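Local coordinates for protein 6'''-hydroxyparomomycin C oxidase (Microbacterium trichothecenolyticum, PDB 7DVE) that uses FAD to oxidise the C3 hydroxyl of the sugar in C-glycosides such as isoorientin and mangiferin, passing the electrons to oxygen to give hydrogen peroxide, at residues A115-N120 and A274-Q279; A13-G18 and V268-D273; L280-G285 and G394-Q399; M39-P44 and S119-M124. All coordinates share one frame; numbering follows the deposited sequence.

Interaction 1: A115-N120 and A274-Q279; sequences AAFSSN and ALRTPQ. With FAD (flavin-adenine dinucleotide), chain C.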
# COMPACT_ATOMS: atom_id res chain seq x y z
N ALA A 115 -9.78 -3.55 -9.22
CA ALA A 115 -8.50 -4.02 -8.71
C ALA A 115 -7.38 -3.52 -9.62
O ALA A 115 -7.43 -3.71 -10.83
CB ALA A 115 -8.47 -5.55 -8.66
N ALA A 116 -6.37 -2.87 -9.02
CA ALA A 116 -5.35 -2.16 -9.79
C ALA A 116 -3.94 -2.54 -9.34
O ALA A 116 -3.74 -3.17 -8.30
CB ALA A 116 -5.54 -0.65 -9.71
N PHE A 117 -2.96 -2.15 -10.16
CA PHE A 117 -1.55 -2.43 -9.96
C PHE A 117 -0.74 -1.23 -10.43
O PHE A 117 -1.23 -0.40 -11.20
CB PHE A 117 -1.07 -3.66 -10.74
CG PHE A 117 -2.02 -4.82 -10.72
CD1 PHE A 117 -3.05 -4.91 -11.65
CD2 PHE A 117 -1.87 -5.83 -9.79
CE1 PHE A 117 -3.91 -5.95 -11.64
CE2 PHE A 117 -2.75 -6.91 -9.78
CZ PHE A 117 -3.77 -6.96 -10.71
N SER A 118 0.52 -1.17 -9.99
CA SER A 118 1.54 -0.27 -10.53
C SER A 118 2.80 -1.08 -10.83
O SER A 118 3.18 -1.96 -10.06
CB SER A 118 1.92 0.87 -9.55
OG SER A 118 0.87 1.80 -9.40
N SER A 119 3.46 -0.77 -11.94
CA SER A 119 4.68 -1.48 -12.34
C SER A 119 5.76 -0.43 -12.58
O SER A 119 5.83 0.15 -13.67
CB SER A 119 4.45 -2.33 -13.58
OG SER A 119 3.82 -3.55 -13.24
N ASN A 120 6.60 -0.20 -11.57
CA ASN A 120 7.61 0.86 -11.61
C ASN A 120 8.47 0.76 -10.35
O ASN A 120 8.09 0.12 -9.37
CB ASN A 120 6.98 2.24 -11.71
CG ASN A 120 6.03 2.53 -10.55
OD1 ASN A 120 4.81 2.32 -10.67
ND2 ASN A 120 6.58 3.01 -9.42
N ALA A 274 -0.27 -7.74 -3.18
CA ALA A 274 -1.09 -8.83 -2.67
C ALA A 274 -1.62 -9.78 -3.75
O ALA A 274 -2.17 -10.84 -3.39
CB ALA A 274 -2.28 -8.28 -1.88
N LEU A 275 -1.53 -9.44 -5.03
CA LEU A 275 -2.01 -10.39 -6.04
C LEU A 275 -0.91 -10.97 -6.89
O LEU A 275 -1.01 -12.13 -7.30
CB LEU A 275 -3.07 -9.76 -6.95
CG LEU A 275 -4.16 -9.02 -6.19
CD1 LEU A 275 -4.69 -7.91 -7.04
CD2 LEU A 275 -5.27 -9.97 -5.72
N ARG A 276 0.16 -10.21 -7.16
CA ARG A 276 1.25 -10.74 -7.96
C ARG A 276 2.21 -11.60 -7.14
O ARG A 276 2.88 -12.46 -7.73
CB ARG A 276 1.99 -9.61 -8.66
CG ARG A 276 1.21 -9.01 -9.81
CD ARG A 276 2.03 -8.01 -10.57
NE ARG A 276 2.00 -6.72 -9.90
CZ ARG A 276 2.54 -5.60 -10.37
NH1 ARG A 276 3.28 -5.60 -11.46
NH2 ARG A 276 2.33 -4.46 -9.71
N THR A 277 2.23 -11.43 -5.82
CA THR A 277 3.00 -12.33 -4.94
C THR A 277 2.42 -13.74 -4.94
O THR A 277 3.17 -14.70 -5.20
CB THR A 277 3.06 -11.74 -3.52
OG1 THR A 277 3.82 -10.53 -3.54
CG2 THR A 277 3.68 -12.72 -2.55
N PRO A 278 1.11 -13.94 -4.68
CA PRO A 278 0.54 -15.29 -4.91
C PRO A 278 0.73 -15.77 -6.34
O PRO A 278 0.95 -16.97 -6.54
CB PRO A 278 -0.95 -15.13 -4.57
CG PRO A 278 -1.06 -13.88 -3.80
CD PRO A 278 0.08 -12.99 -4.23
N GLN A 279 0.63 -14.87 -7.33
CA GLN A 279 0.90 -15.26 -8.72
C GLN A 279 2.27 -15.92 -8.87
O GLN A 279 2.38 -17.02 -9.43
CB GLN A 279 0.80 -14.03 -9.63
CG GLN A 279 0.82 -14.35 -11.11
CD GLN A 279 0.79 -13.10 -11.96
OE1 GLN A 279 1.43 -12.09 -11.64
NE2 GLN A 279 0.02 -13.14 -13.04
PA FAD C . 3.54 -2.28 -4.34
O1A FAD C . 2.56 -2.66 -5.39
O2A FAD C . 3.51 -0.91 -3.79
O5B FAD C . 4.96 -2.62 -5.04
C5B FAD C . 5.18 -3.94 -5.56
C4B FAD C . 6.18 -3.88 -6.68
O4B FAD C . 6.39 -5.27 -7.08
C3B FAD C . 5.59 -3.18 -7.92
O3B FAD C . 6.51 -2.15 -8.33
C2B FAD C . 5.56 -4.32 -8.94
O2B FAD C . 5.86 -3.87 -10.26
C1B FAD C . 6.69 -5.22 -8.47
N9A FAD C . 6.54 -6.61 -9.04
C8A FAD C . 5.39 -7.30 -8.93
N7A FAD C . 5.56 -8.49 -9.51
C5A FAD C . 6.80 -8.55 -9.98
C6A FAD C . 7.45 -9.53 -10.63
N6A FAD C . 6.76 -10.65 -10.85
N1A FAD C . 8.74 -9.41 -11.02
C2A FAD C . 9.39 -8.21 -10.74
N3A FAD C . 8.70 -7.20 -10.06
C4A FAD C . 7.42 -7.39 -9.69
N1 FAD C . -1.82 3.19 1.04
C2 FAD C . -1.85 3.66 2.34
O2 FAD C . -1.45 2.91 3.23
N3 FAD C . -2.32 4.95 2.62
C4 FAD C . -2.74 5.79 1.57
O4 FAD C . -3.13 6.93 1.83
C4X FAD C . -2.71 5.31 0.27
N5 FAD C . -3.14 6.04 -0.79
C5X FAD C . -2.96 5.58 -2.06
C6 FAD C . -3.28 6.38 -3.17
C7 FAD C . -3.05 5.95 -4.48
C7M FAD C . -3.40 6.87 -5.68
C8 FAD C . -2.51 4.69 -4.69
C8M FAD C . -2.26 4.20 -6.13
C9 FAD C . -2.20 3.87 -3.59
C9A FAD C . -2.43 4.30 -2.27
N10 FAD C . -2.15 3.52 -1.21
C10 FAD C . -2.24 4.01 0.03
C1' FAD C . -1.71 2.10 -1.34
C2' FAD C . -0.19 1.88 -1.26
O2' FAD C . 0.41 2.47 -2.42
C3' FAD C . 0.13 0.35 -1.15
O3' FAD C . -0.47 -0.19 0.04
C4' FAD C . 1.63 0.11 -1.02
O4' FAD C . 2.30 0.67 -2.14
C5' FAD C . 1.93 -1.41 -0.97
O5' FAD C . 3.35 -1.65 -1.07
P FAD C . 3.99 -3.04 -1.61
O1P FAD C . 5.46 -2.92 -1.84
O2P FAD C . 3.49 -4.08 -0.69
O3P FAD C . 3.45 -3.31 -3.11
O HOH W 1 0.82 -2.92 -7.53
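Arg276 reaches from the start of its helix to the backbone of Ser118 and the hydroxyl of Ser119, illustrating how one long side chain can join two segments and a cofactor. Its CB and CD pass N7A of the FAD adenine, CD at 3.7 Å. A bend at chi3 (-82°) turns the chain, and NE forms a salt bridge with Asp273. At the tip, NH2 donates to Ser118 O at 2.7 Å, in the guanidinium plane but from well above the plane of that carbonyl. NH1 donates to Ser119 OG at 2.8 Å. The guanidinium lies between Phe117 CB on one face and FAD C2B and C8A on the other. A water accepts from NH2 and from Ser118 N and donates to the phosphate oxygen O1A. A leucine in place of Arg276 would probably leave Ser118 O without this donor and Asp273 without its cationic mate. Beside this polar end, Phe117 CE2 meets Leu275 CD1 at 3.5 Å, the two side chains crossing at about a right angle. The buried contact sets the short strand 116-117 against the start of helix 276-283 and the residue before it, and Met398 of strand 396-401 packs on Phe117, Leu275 and Arg276.

Interaction 2: A13-G18 and V268-D273; sequences AIVGSG and VVVAAD. With FAD (flavin-adenine dinucleotide), chain C.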
# COMPACT_ATOMS: atom_id res chain seq x y z
N ALA A 13 17.62 -12.15 -2.23
CA ALA A 13 16.98 -11.62 -3.43
C ALA A 13 15.57 -11.17 -3.09
O ALA A 13 14.82 -11.90 -2.43
CB ALA A 13 16.95 -12.66 -4.55
N ILE A 14 15.22 -9.97 -3.53
CA ILE A 14 13.94 -9.34 -3.25
C ILE A 14 13.29 -9.06 -4.60
O ILE A 14 13.93 -8.48 -5.48
CB ILE A 14 14.11 -8.02 -2.47
CG1 ILE A 14 14.82 -8.25 -1.12
CG2 ILE A 14 12.78 -7.32 -2.29
CD1 ILE A 14 15.55 -7.03 -0.62
N VAL A 15 12.05 -9.51 -4.77
CA VAL A 15 11.25 -9.15 -5.93
C VAL A 15 10.23 -8.11 -5.48
O VAL A 15 9.56 -8.29 -4.46
CB VAL A 15 10.63 -10.40 -6.59
CG1 VAL A 15 10.00 -11.29 -5.57
CG2 VAL A 15 9.59 -10.05 -7.68
N GLY A 16 10.19 -6.98 -6.17
CA GLY A 16 9.33 -5.90 -5.75
C GLY A 16 10.06 -4.74 -5.11
O GLY A 16 10.90 -4.93 -4.23
N SER A 17 9.73 -3.51 -5.52
CA SER A 17 10.49 -2.35 -5.05
C SER A 17 9.59 -1.29 -4.42
O SER A 17 9.99 -0.13 -4.32
CB SER A 17 11.31 -1.76 -6.19
OG SER A 17 10.49 -0.94 -7.00
N GLY A 18 8.39 -1.65 -3.99
CA GLY A 18 7.57 -0.78 -3.18
C GLY A 18 8.02 -0.83 -1.73
O GLY A 18 9.01 -1.47 -1.40
N VAL A 268 14.82 -15.53 -0.28
CA VAL A 268 13.99 -14.92 -1.31
C VAL A 268 12.82 -14.23 -0.63
O VAL A 268 12.08 -14.87 0.12
CB VAL A 268 13.50 -15.94 -2.36
CG1 VAL A 268 12.58 -15.24 -3.38
CG2 VAL A 268 14.68 -16.57 -3.04
N VAL A 269 12.68 -12.94 -0.85
CA VAL A 269 11.58 -12.16 -0.31
C VAL A 269 10.75 -11.72 -1.49
O VAL A 269 11.27 -11.10 -2.43
CB VAL A 269 12.09 -10.96 0.51
CG1 VAL A 269 10.93 -10.21 1.20
CG2 VAL A 269 13.14 -11.40 1.54
N VAL A 270 9.48 -12.11 -1.50
CA VAL A 270 8.56 -11.71 -2.56
C VAL A 270 7.65 -10.64 -1.98
O VAL A 270 6.85 -10.90 -1.07
CB VAL A 270 7.75 -12.90 -3.12
CG1 VAL A 270 6.87 -12.41 -4.25
CG2 VAL A 270 8.68 -13.99 -3.64
N ALA A 271 7.80 -9.42 -2.49
CA ALA A 271 6.99 -8.28 -2.09
C ALA A 271 6.43 -7.69 -3.38
O ALA A 271 6.75 -6.57 -3.79
CB ALA A 271 7.83 -7.27 -1.31
N ALA A 272 5.58 -8.46 -4.04
CA ALA A 272 5.12 -8.13 -5.38
C ALA A 272 3.68 -7.61 -5.40
O ALA A 272 3.06 -7.59 -6.47
CB ALA A 272 5.27 -9.36 -6.28
N ASP A 273 3.17 -7.15 -4.25
CA ASP A 273 1.80 -6.71 -3.96
C ASP A 273 0.95 -7.94 -3.69
O ASP A 273 1.40 -9.06 -3.94
CB ASP A 273 1.19 -5.78 -5.05
CG ASP A 273 0.67 -6.50 -6.33
OD1 ASP A 273 0.11 -7.64 -6.31
OD2 ASP A 273 0.83 -5.89 -7.41
PA FAD C . 3.54 -2.28 -4.34
O1A FAD C . 2.56 -2.66 -5.39
O2A FAD C . 3.51 -0.91 -3.79
O5B FAD C . 4.96 -2.62 -5.04
C5B FAD C . 5.18 -3.94 -5.56
C4B FAD C . 6.18 -3.88 -6.68
O4B FAD C . 6.39 -5.27 -7.08
C3B FAD C . 5.59 -3.18 -7.92
O3B FAD C . 6.51 -2.15 -8.33
C2B FAD C . 5.56 -4.32 -8.94
O2B FAD C . 5.86 -3.87 -10.26
C1B FAD C . 6.69 -5.22 -8.47
N9A FAD C . 6.54 -6.61 -9.04
C8A FAD C . 5.39 -7.30 -8.93
N7A FAD C . 5.56 -8.49 -9.51
C5A FAD C . 6.80 -8.55 -9.98
C6A FAD C . 7.45 -9.53 -10.63
N6A FAD C . 6.76 -10.65 -10.85
N1A FAD C . 8.74 -9.41 -11.02
C2A FAD C . 9.39 -8.21 -10.74
N3A FAD C . 8.70 -7.20 -10.06
C4A FAD C . 7.42 -7.39 -9.69
N1 FAD C . -1.82 3.19 1.04
C2 FAD C . -1.85 3.66 2.34
O2 FAD C . -1.45 2.91 3.23
N3 FAD C . -2.32 4.95 2.62
C4 FAD C . -2.74 5.79 1.57
O4 FAD C . -3.13 6.93 1.83
C4X FAD C . -2.71 5.31 0.27
N5 FAD C . -3.14 6.04 -0.79
C5X FAD C . -2.96 5.58 -2.06
C6 FAD C . -3.28 6.38 -3.17
C7 FAD C . -3.05 5.95 -4.48
C7M FAD C . -3.40 6.87 -5.68
C8 FAD C . -2.51 4.69 -4.69
C8M FAD C . -2.26 4.20 -6.13
C9 FAD C . -2.20 3.87 -3.59
C9A FAD C . -2.43 4.30 -2.27
N10 FAD C . -2.15 3.52 -1.21
C10 FAD C . -2.24 4.01 0.03
C1' FAD C . -1.71 2.10 -1.34
C2' FAD C . -0.19 1.88 -1.26
O2' FAD C . 0.41 2.47 -2.42
C3' FAD C . 0.13 0.35 -1.15
O3' FAD C . -0.47 -0.19 0.04
C4' FAD C . 1.63 0.11 -1.02
O4' FAD C . 2.30 0.67 -2.14
C5' FAD C . 1.93 -1.41 -0.97
O5' FAD C . 3.35 -1.65 -1.07
P FAD C . 3.99 -3.04 -1.61
O1P FAD C . 5.46 -2.92 -1.84
O2P FAD C . 3.49 -4.08 -0.69
O3P FAD C . 3.45 -3.31 -3.11
O HOH W 2 7.49 -4.05 -2.65
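Val15 and Val270 meet across neighbouring parallel strands, and here the packing is tight: Val15 CG1 lies 3.4 Å from Val270 CA and 3.6 Å from Val270 CG2. With chi1 at 47°, CG1 stands between the backbone N and the carbonyl carbon and faces the neighbouring strand, while CG2 rests over a face of the adenine, 3.5 Å from N1A. A glycine in place of Val15 is likely to open a gap between Val270 and the adenine and leave that face of the base less supported. Ile14 and Val269 point side by side to the other face of the sheet, in looser contact at 4.2 Å between Ile14 CG1 and Val269 CB. Three nearly straight backbone bonds hold the strands in step: Val269 N to Ala13 O, Val15 N to Val269 O and Ala271 N to Val15 O. The last close point is Gly16 CA, 3.3 Å from Ala271 O, where a side chain would clash. Past it one bound water fills in, donating to Ala271 O at 2.9 Å and to FAD O1P and accepting a weak bond from Gly18 N. Strand, glycine-rich turn and following helix are consistent with the GxGxxG-type Rossmann dinucleotide-binding motif of GMC oxidoreductases.

Interaction 3: L280-G285 and G394-Q399; sequences LLWASG and GMPAMQ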
# COMPACT_ATOMS: atom_id res chain seq x y z
N LEU A 280 3.32 -15.25 -8.38
CA LEU A 280 4.67 -15.78 -8.52
C LEU A 280 4.81 -17.10 -7.77
O LEU A 280 5.43 -18.04 -8.29
CB LEU A 280 5.69 -14.75 -8.02
CG LEU A 280 7.13 -15.24 -7.87
CD1 LEU A 280 7.65 -15.78 -9.19
CD2 LEU A 280 8.01 -14.10 -7.35
N LEU A 281 4.24 -17.20 -6.57
CA LEU A 281 4.35 -18.45 -5.81
C LEU A 281 3.63 -19.59 -6.54
O LEU A 281 4.15 -20.70 -6.61
CB LEU A 281 3.81 -18.28 -4.39
CG LEU A 281 4.43 -17.28 -3.37
CD1 LEU A 281 4.32 -17.78 -1.93
CD2 LEU A 281 5.87 -16.93 -3.71
N TRP A 282 2.44 -19.32 -7.09
CA TRP A 282 1.73 -20.34 -7.87
C TRP A 282 2.54 -20.78 -9.08
O TRP A 282 2.73 -21.98 -9.31
CB TRP A 282 0.36 -19.81 -8.30
CG TRP A 282 -0.41 -20.74 -9.22
CD1 TRP A 282 -0.33 -20.80 -10.58
CD2 TRP A 282 -1.37 -21.72 -8.83
NE1 TRP A 282 -1.17 -21.78 -11.06
CE2 TRP A 282 -1.83 -22.35 -10.00
CE3 TRP A 282 -1.89 -22.13 -7.60
CZ2 TRP A 282 -2.78 -23.37 -9.98
CZ3 TRP A 282 -2.83 -23.16 -7.57
CH2 TRP A 282 -3.26 -23.76 -8.76
N ALA A 283 3.06 -19.82 -9.84
CA ALA A 283 3.91 -20.14 -10.98
C ALA A 283 5.13 -20.97 -10.58
O ALA A 283 5.63 -21.76 -11.39
CB ALA A 283 4.36 -18.86 -11.69
N SER A 284 5.62 -20.81 -9.35
CA SER A 284 6.80 -21.56 -8.92
C SER A 284 6.46 -22.89 -8.27
O SER A 284 7.37 -23.59 -7.79
CB SER A 284 7.64 -20.72 -7.95
OG SER A 284 7.73 -19.38 -8.40
N GLY A 285 5.18 -23.28 -8.24
CA GLY A 285 4.79 -24.53 -7.63
C GLY A 285 4.75 -24.52 -6.11
O GLY A 285 4.73 -25.58 -5.50
N GLY A 394 3.20 -12.60 -19.18
CA GLY A 394 3.37 -14.04 -19.34
C GLY A 394 3.30 -14.85 -18.07
O GLY A 394 3.72 -16.01 -18.07
N MET A 395 2.83 -14.32 -17.06
CA MET A 395 2.55 -14.86 -15.74
C MET A 395 1.13 -15.41 -15.72
O MET A 395 0.28 -14.93 -16.47
CB MET A 395 2.71 -13.77 -14.69
CG MET A 395 4.16 -13.35 -14.40
SD MET A 395 5.35 -14.71 -14.28
CE MET A 395 5.16 -15.19 -12.56
N PRO A 396 0.86 -16.42 -14.90
CA PRO A 396 -0.45 -17.09 -14.98
C PRO A 396 -1.58 -16.10 -14.71
O PRO A 396 -1.54 -15.34 -13.73
CB PRO A 396 -0.38 -18.18 -13.91
CG PRO A 396 1.05 -18.33 -13.56
CD PRO A 396 1.85 -17.20 -14.14
N ALA A 397 -2.56 -16.10 -15.61
CA ALA A 397 -3.62 -15.10 -15.55
C ALA A 397 -4.48 -15.31 -14.31
O ALA A 397 -4.68 -16.44 -13.86
CB ALA A 397 -4.48 -15.14 -16.81
N MET A 398 -4.96 -14.20 -13.75
CA MET A 398 -5.77 -14.18 -12.53
C MET A 398 -7.26 -14.21 -12.83
O MET A 398 -7.74 -13.61 -13.80
CB MET A 398 -5.48 -12.95 -11.66
CG MET A 398 -4.06 -12.44 -11.62
SD MET A 398 -3.96 -10.88 -10.71
CE MET A 398 -2.26 -10.99 -10.11
N GLN A 399 -7.97 -14.91 -11.96
CA GLN A 399 -9.42 -14.86 -11.86
C GLN A 399 -9.71 -14.46 -10.43
O GLN A 399 -9.15 -15.04 -9.49
CB GLN A 399 -10.08 -16.20 -12.22
CG GLN A 399 -11.56 -16.23 -11.92
CD GLN A 399 -12.33 -15.26 -12.81
OE1 GLN A 399 -12.08 -15.20 -14.02
NE2 GLN A 399 -13.27 -14.50 -12.22
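Ala283 and Pro396 meet at the centre of a small apolar contact, the methyl CB of Ala283 lying 3.8 Å from CG of the proline ring. The same methyl also touches the end of Met395, with CE at 3.9 Å, and so a single small side chain serves two larger ones. Met395 starts off across the contact rather than into it; bends at chi2 (-43°) and chi3 (-85°) fold its chain back and bring CE over the helix, where it also rests near Leu280 CA at 4.1 Å and Leu280 CD1. Trp282 has its CG anti to the backbone N (chi1 174°), and the indole crosses Pro396 at a slant, presenting its edge: CD1 lies 4.1 Å from Pro396 CG, which is near the ring plane. The indole is engaged elsewhere as well, meeting the ring of Phe385 and forming a cation-pi contact with Arg287. No polar group of either segment joins the two across this surface, although Pro396 O accepts a bond from NE2 of Gln279, the residue just before Leu280. The helix finishes here: Ser284 N and Ser284 OG approach Leu280 O from opposite faces of its carbonyl plane, OG at 2.7 Å. Gly285, at positive phi, closes the turn in a Schellman motif, a classic helix C-terminus, set against the beginning of strand 396-401 in its two-stranded antiparallel sheet.

Interaction 4: M39-P44 and S119-M124; sequences MFEVGP and SNVGGM. With FAD (flavin-adenine dinucleotide), chain C.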
# COMPACT_ATOMS: atom_id res chain seq x y z
N MET A 39 17.71 -6.63 -5.75
CA MET A 39 16.29 -6.31 -5.83
C MET A 39 15.91 -6.26 -7.30
O MET A 39 16.58 -5.59 -8.09
CB MET A 39 15.98 -4.98 -5.15
CG MET A 39 14.52 -4.56 -5.23
SD MET A 39 14.21 -2.93 -4.47
CE MET A 39 13.70 -3.40 -2.82
N PHE A 40 14.85 -6.99 -7.67
CA PHE A 40 14.36 -7.09 -9.03
C PHE A 40 12.95 -6.50 -9.09
O PHE A 40 12.08 -6.87 -8.30
CB PHE A 40 14.38 -8.55 -9.50
CG PHE A 40 15.71 -9.21 -9.31
CD1 PHE A 40 16.74 -8.99 -10.22
CD2 PHE A 40 15.95 -10.02 -8.21
CE1 PHE A 40 17.98 -9.58 -10.04
CE2 PHE A 40 17.18 -10.61 -8.03
CZ PHE A 40 18.21 -10.39 -8.94
N GLU A 41 12.76 -5.57 -10.03
CA GLU A 41 11.51 -4.85 -10.23
C GLU A 41 11.21 -4.84 -11.72
O GLU A 41 12.05 -4.42 -12.52
CB GLU A 41 11.62 -3.41 -9.70
CG GLU A 41 10.64 -2.45 -10.34
CD GLU A 41 9.22 -2.71 -9.91
OE1 GLU A 41 8.97 -2.73 -8.69
OE2 GLU A 41 8.35 -2.89 -10.78
N VAL A 42 10.00 -5.27 -12.09
CA VAL A 42 9.67 -5.43 -13.51
C VAL A 42 9.43 -4.08 -14.20
O VAL A 42 9.73 -3.93 -15.40
CB VAL A 42 8.46 -6.37 -13.65
CG1 VAL A 42 7.23 -5.81 -12.94
CG2 VAL A 42 8.16 -6.62 -15.11
N GLY A 43 8.92 -3.08 -13.47
CA GLY A 43 8.64 -1.77 -14.03
C GLY A 43 9.89 -0.96 -14.28
O GLY A 43 10.99 -1.31 -13.84
N PRO A 44 9.76 0.14 -15.02
CA PRO A 44 10.89 1.05 -15.21
C PRO A 44 11.16 1.88 -13.96
O PRO A 44 10.40 1.90 -12.99
CB PRO A 44 10.44 1.95 -16.36
CG PRO A 44 8.93 1.95 -16.26
CD PRO A 44 8.57 0.57 -15.77
N SER A 119 3.46 -0.77 -11.94
CA SER A 119 4.68 -1.48 -12.34
C SER A 119 5.76 -0.43 -12.58
O SER A 119 5.83 0.15 -13.67
CB SER A 119 4.45 -2.33 -13.58
OG SER A 119 3.82 -3.55 -13.24
N ASN A 120 6.60 -0.20 -11.57
CA ASN A 120 7.61 0.86 -11.61
C ASN A 120 8.47 0.76 -10.35
O ASN A 120 8.09 0.12 -9.37
CB ASN A 120 6.98 2.24 -11.71
CG ASN A 120 6.03 2.53 -10.55
OD1 ASN A 120 4.81 2.32 -10.67
ND2 ASN A 120 6.58 3.01 -9.42
N VAL A 121 9.65 1.38 -10.40
CA VAL A 121 10.47 1.44 -9.19
C VAL A 121 9.76 2.35 -8.19
O VAL A 121 9.31 3.45 -8.54
CB VAL A 121 11.90 1.90 -9.52
CG1 VAL A 121 12.72 2.15 -8.24
CG2 VAL A 121 12.61 0.81 -10.36
N GLY A 122 9.56 1.85 -6.98
CA GLY A 122 8.72 2.51 -6.00
C GLY A 122 7.34 1.89 -5.81
O GLY A 122 6.68 2.18 -4.80
N GLY A 123 6.90 1.04 -6.75
CA GLY A 123 5.57 0.45 -6.73
C GLY A 123 4.50 1.52 -6.66
O GLY A 123 4.71 2.68 -7.05
N MET A 124 3.36 1.14 -6.09
CA MET A 124 2.24 2.07 -5.92
C MET A 124 2.61 3.27 -5.05
O MET A 124 1.97 4.33 -5.17
CB MET A 124 1.06 1.32 -5.33
CG MET A 124 0.04 0.99 -6.36
SD MET A 124 -1.34 -0.05 -5.83
CE MET A 124 -1.64 0.58 -4.25
PA FAD C . 3.54 -2.28 -4.34
O1A FAD C . 2.56 -2.66 -5.39
O2A FAD C . 3.51 -0.91 -3.79
O5B FAD C . 4.96 -2.62 -5.04
C5B FAD C . 5.18 -3.94 -5.56
C4B FAD C . 6.18 -3.88 -6.68
O4B FAD C . 6.39 -5.27 -7.08
C3B FAD C . 5.59 -3.18 -7.92
O3B FAD C . 6.51 -2.15 -8.33
C2B FAD C . 5.56 -4.32 -8.94
O2B FAD C . 5.86 -3.87 -10.26
C1B FAD C . 6.69 -5.22 -8.47
N9A FAD C . 6.54 -6.61 -9.04
C8A FAD C . 5.39 -7.30 -8.93
N7A FAD C . 5.56 -8.49 -9.51
C5A FAD C . 6.80 -8.55 -9.98
C6A FAD C . 7.45 -9.53 -10.63
N6A FAD C . 6.76 -10.65 -10.85
N1A FAD C . 8.74 -9.41 -11.02
C2A FAD C . 9.39 -8.21 -10.74
N3A FAD C . 8.70 -7.20 -10.06
C4A FAD C . 7.42 -7.39 -9.69
N1 FAD C . -1.82 3.19 1.04
C2 FAD C . -1.85 3.66 2.34
O2 FAD C . -1.45 2.91 3.23
N3 FAD C . -2.32 4.95 2.62
C4 FAD C . -2.74 5.79 1.57
O4 FAD C . -3.13 6.93 1.83
C4X FAD C . -2.71 5.31 0.27
N5 FAD C . -3.14 6.04 -0.79
C5X FAD C . -2.96 5.58 -2.06
C6 FAD C . -3.28 6.38 -3.17
C7 FAD C . -3.05 5.95 -4.48
C7M FAD C . -3.40 6.87 -5.68
C8 FAD C . -2.51 4.69 -4.69
C8M FAD C . -2.26 4.20 -6.13
C9 FAD C . -2.20 3.87 -3.59
C9A FAD C . -2.43 4.30 -2.27
N10 FAD C . -2.15 3.52 -1.21
C10 FAD C . -2.24 4.01 0.03
C1' FAD C . -1.71 2.10 -1.34
C2' FAD C . -0.19 1.88 -1.26
O2' FAD C . 0.41 2.47 -2.42
C3' FAD C . 0.13 0.35 -1.15
O3' FAD C . -0.47 -0.19 0.04
C4' FAD C . 1.63 0.11 -1.02
O4' FAD C . 2.30 0.67 -2.14
C5' FAD C . 1.93 -1.41 -0.97
O5' FAD C . 3.35 -1.65 -1.07
P FAD C . 3.99 -3.04 -1.61
O1P FAD C . 5.46 -2.92 -1.84
O2P FAD C . 3.49 -4.08 -0.69
O3P FAD C . 3.45 -3.31 -3.11
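Glu41 brings its carboxylate up to the carbonyl oxygen of Asn120, OE1 only 3.1 Å from that oxygen, two acceptors that are not bonded to each other, both beside the ribose hydroxyls of FAD. It is the acidic residue after the second strand of the Rossmann fold, and it grips the adenosine ribose with both oxygens: FAD O3B donates to OE1 at 2.6 Å and FAD O2B to OE2 at 2.7 Å. The chain leaves with CG anti to the backbone N (chi1 156°) and bends at chi2, which swings the carboxylate toward the sugar. Gly43 N donates to OE2 on its anti lone pair, and Ser17 OG bonds to OE1, so both oxygens have protein partners as well. These partners would be expected to stabilise a charged carboxylate in this buried place. Higher on the side chain, Glu41 CG rests on Val121 CG2 at 3.8 Å, the two crossing obliquely. The backbones come very close where Gly43 faces Asn120; any side chain on the glycine would run into the Ser119-Asn120 peptide. Farther along, Val121 N donates to Pro44 O at 2.7 Å. A type II turn from Asn120 to Gly123 follows, closed by Gly123 N donating to Asn120 O, while Asn120 ND2 donates to Gly123 O and to Val121 O. Just past the turn, Met124 N donates to the FAD phosphate oxygen O2A at 3.1 Å.

In the fold
From the N terminus, strand 12-15 and its glycine turn open the long loop that interaction 2 closes when strand 267-270 pairs beside them. Interaction 4 is nested within that loop: it brings the end of strand 37-40, the neighbour of strand 12-15 in the parallel sheet, to segment 119-124. Interaction 1 begins where interaction 4 ends, shares Ser119 and Asn120 with it, and crosses interaction 2 because its first segment lies inside that loop and its second just after strand 267-270. Interaction 3 comes afterwards, tying the far end of helix 276-283 to strand 396-401. Interactions 1, 2 and 4 all touch FAD; interaction 3 extends outward from interaction 1 through their common helix.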